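Local coordinates for succinoglycan biosynthesis protein (Bacillus cereus ATCC 14579, PDB 2QGM), which is of unknown function but is probably a hydrolase of the erythromycin esterase-like family, possibly acting in polysaccharide metabolism, at residues K153-D158 against K163-I168. Sequence-based numbering, arbitrary orientation.
Sequences KDYNAD and KKIQFI
Tyr-155 and Asn-156, in the last turn of helix 143-157, meet Lys-163, Lys-164 and Ile-165 on the chain leading into strand 166-171; the loop joining the two is folded back on the helix end, with one apolar contact, one water bridge and the packing of Asn-156. CG of Tyr-155 lies anti to the backbone N (chi1 -178°), which carries the ring across to the incoming chain. There CD1 of Ile-165 comes 3.6 Å from Tyr-155 CD2, approaching the ring obliquely, with the two side chains crossing at about a right angle. A tyrosine suits this half-covered place: its ring carbons pack on the isoleucine while its hydroxyl reaches water. That water lies 3.0 Å from Tyr-155 OH and donates to Lys-163 O at 2.7 Å, joining helix end and loop through a main-chain carbonyl.

Asn-156 is buried, and its amide group lies against the backbone of Ile-165 and CB of Lys-164, where a short polar side chain can sit beside peptide groups. Lys-164 bends at chi2 and chi4, and its CE passes 3.4 Å from Asn-156 O. The ammonium group beyond bonds to Asn-161 O, so the aliphatic part flanks the helix end while the charge serves the turn. Asn-161 ND2 also donates to Tyr-155 O, which ties the loop directly to the helix end.

Val-101 of helix 87-104 touches both Tyr-155 and Ile-165, and Gln-126 of helix 115-127 touches Asn-156. Beyond Ile-165 the chain enters strand 166-171, an edge strand of the mixed sheet, which runs parallel to strand 108-111.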
ATOM      1  N   LYS A 153       2.593   0.798 -18.020  1.00 12.41           N
ATOM      2  CA  LYS A 153       3.587   0.582 -19.067  1.00 15.79           C
ATOM      3  C   LYS A 153       3.179   1.424 -20.289  1.00 15.67           C
ATOM      4  O   LYS A 153       4.017   2.092 -20.896  1.00 14.78           O
ATOM      5  CB  LYS A 153       3.642  -0.902 -19.444  1.00 16.10           C
ATOM      6  CG  LYS A 153       4.703  -1.240 -20.475  1.00 20.28           C
ATOM      7  CD  LYS A 153       4.578  -2.676 -20.979  1.00 23.55           C
ATOM      8  CE  LYS A 153       3.341  -2.859 -21.845  1.00 25.08           C
ATOM      9  NZ  LYS A 153       3.210  -4.261 -22.350  1.00 27.31           N
ATOM     10  N   ASP A 154       1.890   1.407 -20.629  1.00 15.15           N
ATOM     11  CA  ASP A 154       1.399   2.186 -21.775  1.00 16.89           C
ATOM     12  C   ASP A 154       1.637   3.680 -21.561  1.00 16.79           C
ATOM     13  O   ASP A 154       2.088   4.370 -22.471  1.00 16.61           O
ATOM     14  CB  ASP A 154      -0.100   1.963 -22.016  1.00 19.18           C
ATOM     15  CG  ASP A 154      -0.430   0.548 -22.452  1.00 20.10           C
ATOM     16  OD1 ASP A 154       0.467  -0.154 -22.970  1.00 20.52           O
ATOM     17  OD2 ASP A 154      -1.602   0.144 -22.285  1.00 22.20           O
ATOM     18  N   TYR A 155       1.327   4.170 -20.363  1.00 16.08           N
ATOM     19  CA  TYR A 155       1.510   5.585 -20.048  1.00 16.66           C
ATOM     20  C   TYR A 155       2.983   5.960 -20.247  1.00 15.89           C
ATOM     21  O   TYR A 155       3.299   6.953 -20.902  1.00 15.63           O
ATOM     22  CB  TYR A 155       1.072   5.880 -18.600  1.00 14.91           C
ATOM     23  CG  TYR A 155       1.175   7.350 -18.203  1.00 13.53           C
ATOM     24  CD1 TYR A 155       0.131   8.246 -18.451  1.00 16.38           C
ATOM     25  CD2 TYR A 155       2.346   7.856 -17.637  1.00 15.04           C
ATOM     26  CE1 TYR A 155       0.261   9.610 -18.150  1.00 14.67           C
ATOM     27  CE2 TYR A 155       2.483   9.217 -17.331  1.00 16.33           C
ATOM     28  CZ  TYR A 155       1.439  10.084 -17.591  1.00 16.05           C
ATOM     29  OH  TYR A 155       1.584  11.423 -17.298  1.00 18.03           O
ATOM     30  N   ASN A 156       3.882   5.143 -19.702  1.00 13.54           N
ATOM     31  CA  ASN A 156       5.317   5.383 -19.819  1.00 14.95           C
ATOM     32  C   ASN A 156       5.828   5.225 -21.249  1.00 13.51           C
ATOM     33  O   ASN A 156       6.889   5.743 -21.599  1.00 15.88           O
ATOM     34  CB  ASN A 156       6.091   4.424 -18.902  1.00 15.47           C
ATOM     35  CG  ASN A 156       6.071   4.859 -17.448  1.00 15.55           C
ATOM     36  OD1 ASN A 156       6.555   4.143 -16.570  1.00 17.66           O
ATOM     37  ND2 ASN A 156       5.521   6.031 -17.187  1.00 12.28           N
ATOM     38  N   ALA A 157       5.073   4.506 -22.070  1.00 16.99           N
ATOM     39  CA  ALA A 157       5.467   4.273 -23.458  1.00 16.87           C
ATOM     40  C   ALA A 157       5.142   5.472 -24.353  1.00 18.98           C
ATOM     41  O   ALA A 157       5.647   5.577 -25.473  1.00 21.21           O
ATOM     42  CB  ALA A 157       4.773   3.022 -23.983  1.00 17.36           C
ATOM     43  N   ASP A 158       4.296   6.369 -23.863  1.00 19.71           N
ATOM     44  CA  ASP A 158       3.929   7.558 -24.638  1.00 18.88           C
ATOM     45  C   ASP A 158       5.077   8.558 -24.529  1.00 19.22           C
ATOM     46  O   ASP A 158       5.294   9.145 -23.469  1.00 19.49           O
ATOM     47  CB  ASP A 158       2.648   8.171 -24.077  1.00 20.62           C
ATOM     48  CG  ASP A 158       2.191   9.384 -24.861  1.00 19.42           C
ATOM     49  OD1 ASP A 158       2.928   9.835 -25.765  1.00 20.55           O
ATOM     50  OD2 ASP A 158       1.087   9.891 -24.572  1.00 20.50           O
ATOM     51  N   LYS A 163       7.855  12.810 -17.807  1.00 26.45           N
ATOM     52  CA  LYS A 163       7.990  12.393 -16.416  1.00 24.85           C
ATOM     53  C   LYS A 163       7.291  11.043 -16.312  1.00 22.89           C
ATOM     54  O   LYS A 163       6.063  10.966 -16.361  1.00 21.37           O
ATOM     55  CB  LYS A 163       7.326  13.412 -15.489  1.00 26.30           C
ATOM     56  CG  LYS A 163       7.848  14.833 -15.657  1.00 30.13           C
ATOM     57  CD  LYS A 163       9.364  14.916 -15.479  1.00 34.73           C
ATOM     58  CE  LYS A 163       9.806  14.496 -14.084  1.00 35.81           C
ATOM     59  NZ  LYS A 163      11.285  14.631 -13.923  1.00 39.03           N
ATOM     60  N   LYS A 164       8.090   9.987 -16.178  1.00 20.54           N
ATOM     61  CA  LYS A 164       7.580   8.618 -16.105  1.00 18.85           C
ATOM     62  C   LYS A 164       7.120   8.169 -14.721  1.00 17.46           C
ATOM     63  O   LYS A 164       7.633   8.625 -13.702  1.00 16.76           O
ATOM     64  CB  LYS A 164       8.656   7.645 -16.591  1.00 17.80           C
ATOM     65  CG  LYS A 164       9.272   8.008 -17.932  1.00 17.83           C
ATOM     66  CD  LYS A 164       8.220   8.087 -19.025  1.00 18.25           C
ATOM     67  CE  LYS A 164       8.867   8.237 -20.389  1.00 23.05           C
ATOM     68  NZ  LYS A 164       9.689   9.477 -20.448  1.00 29.97           N
ATOM     69  N   ILE A 165       6.153   7.262 -14.696  1.00 16.57           N
ATOM     70  CA  ILE A 165       5.664   6.722 -13.434  1.00 15.07           C
ATOM     71  C   ILE A 165       6.755   5.797 -12.925  1.00 16.00           C
ATOM     72  O   ILE A 165       7.322   5.023 -13.695  1.00 14.16           O
ATOM     73  CB  ILE A 165       4.382   5.877 -13.628  1.00 15.35           C
ATOM     74  CG1 ILE A 165       3.236   6.747 -14.144  1.00 16.26           C
ATOM     75  CG2 ILE A 165       3.987   5.218 -12.313  1.00 12.68           C
ATOM     76  CD1 ILE A 165       2.012   5.935 -14.566  1.00 15.52           C
ATOM     77  N   GLN A 166       7.053   5.880 -11.634  1.00 15.11           N
ATOM     78  CA  GLN A 166       8.060   5.020 -11.032  1.00 14.94           C
ATOM     79  C   GLN A 166       7.312   4.012 -10.166  1.00 13.89           C
ATOM     80  O   GLN A 166       6.400   4.377  -9.422  1.00 14.76           O
ATOM     81  CB  GLN A 166       9.016   5.845 -10.158  1.00 12.67           C
ATOM     82  CG  GLN A 166       9.868   6.855 -10.933  1.00 16.73           C
ATOM     83  CD  GLN A 166      10.793   6.192 -11.936  1.00 18.41           C
ATOM     84  OE1 GLN A 166      11.484   5.221 -11.615  1.00 18.74           O
ATOM     85  NE2 GLN A 166      10.826   6.723 -13.154  1.00 19.28           N
ATOM     86  N   PHE A 167       7.678   2.741 -10.276  1.00 14.06           N
ATOM     87  CA  PHE A 167       7.044   1.718  -9.458  1.00 12.95           C
ATOM     88  C   PHE A 167       8.026   1.398  -8.340  1.00 13.58           C
ATOM     89  O   PHE A 167       9.196   1.098  -8.609  1.00 14.93           O
ATOM     90  CB  PHE A 167       6.772   0.456 -10.282  1.00 13.68           C
ATOM     91  CG  PHE A 167       5.875  -0.526  -9.587  1.00 16.92           C
ATOM     92  CD1 PHE A 167       6.302  -1.188  -8.432  1.00 20.00           C
ATOM     93  CD2 PHE A 167       4.589  -0.754 -10.052  1.00 19.34           C
ATOM     94  CE1 PHE A 167       5.445  -2.059  -7.753  1.00 21.47           C
ATOM     95  CE2 PHE A 167       3.727  -1.621  -9.384  1.00 20.45           C
ATOM     96  CZ  PHE A 167       4.151  -2.276  -8.231  1.00 20.84           C
ATOM     97  N   ILE A 168       7.556   1.485  -7.097  1.00 11.16           N
ATOM     98  CA  ILE A 168       8.394   1.208  -5.936  1.00 11.70           C
ATOM     99  C   ILE A 168       7.761   0.113  -5.076  1.00 10.54           C
ATOM    100  O   ILE A 168       6.582   0.199  -4.727  1.00 10.49           O
ATOM    101  CB  ILE A 168       8.561   2.469  -5.036  1.00 12.07           C
ATOM    102  CG1 ILE A 168       9.152   3.629  -5.830  1.00 16.23           C
ATOM    103  CG2 ILE A 168       9.418   2.139  -3.828  1.00 16.58           C
ATOM    104  CD1 ILE A 168       8.108   4.557  -6.399  1.00 16.97           C
TER
HETATM  105  O   HOH W   1       4.273  12.800 -17.286  1.00 40.40           O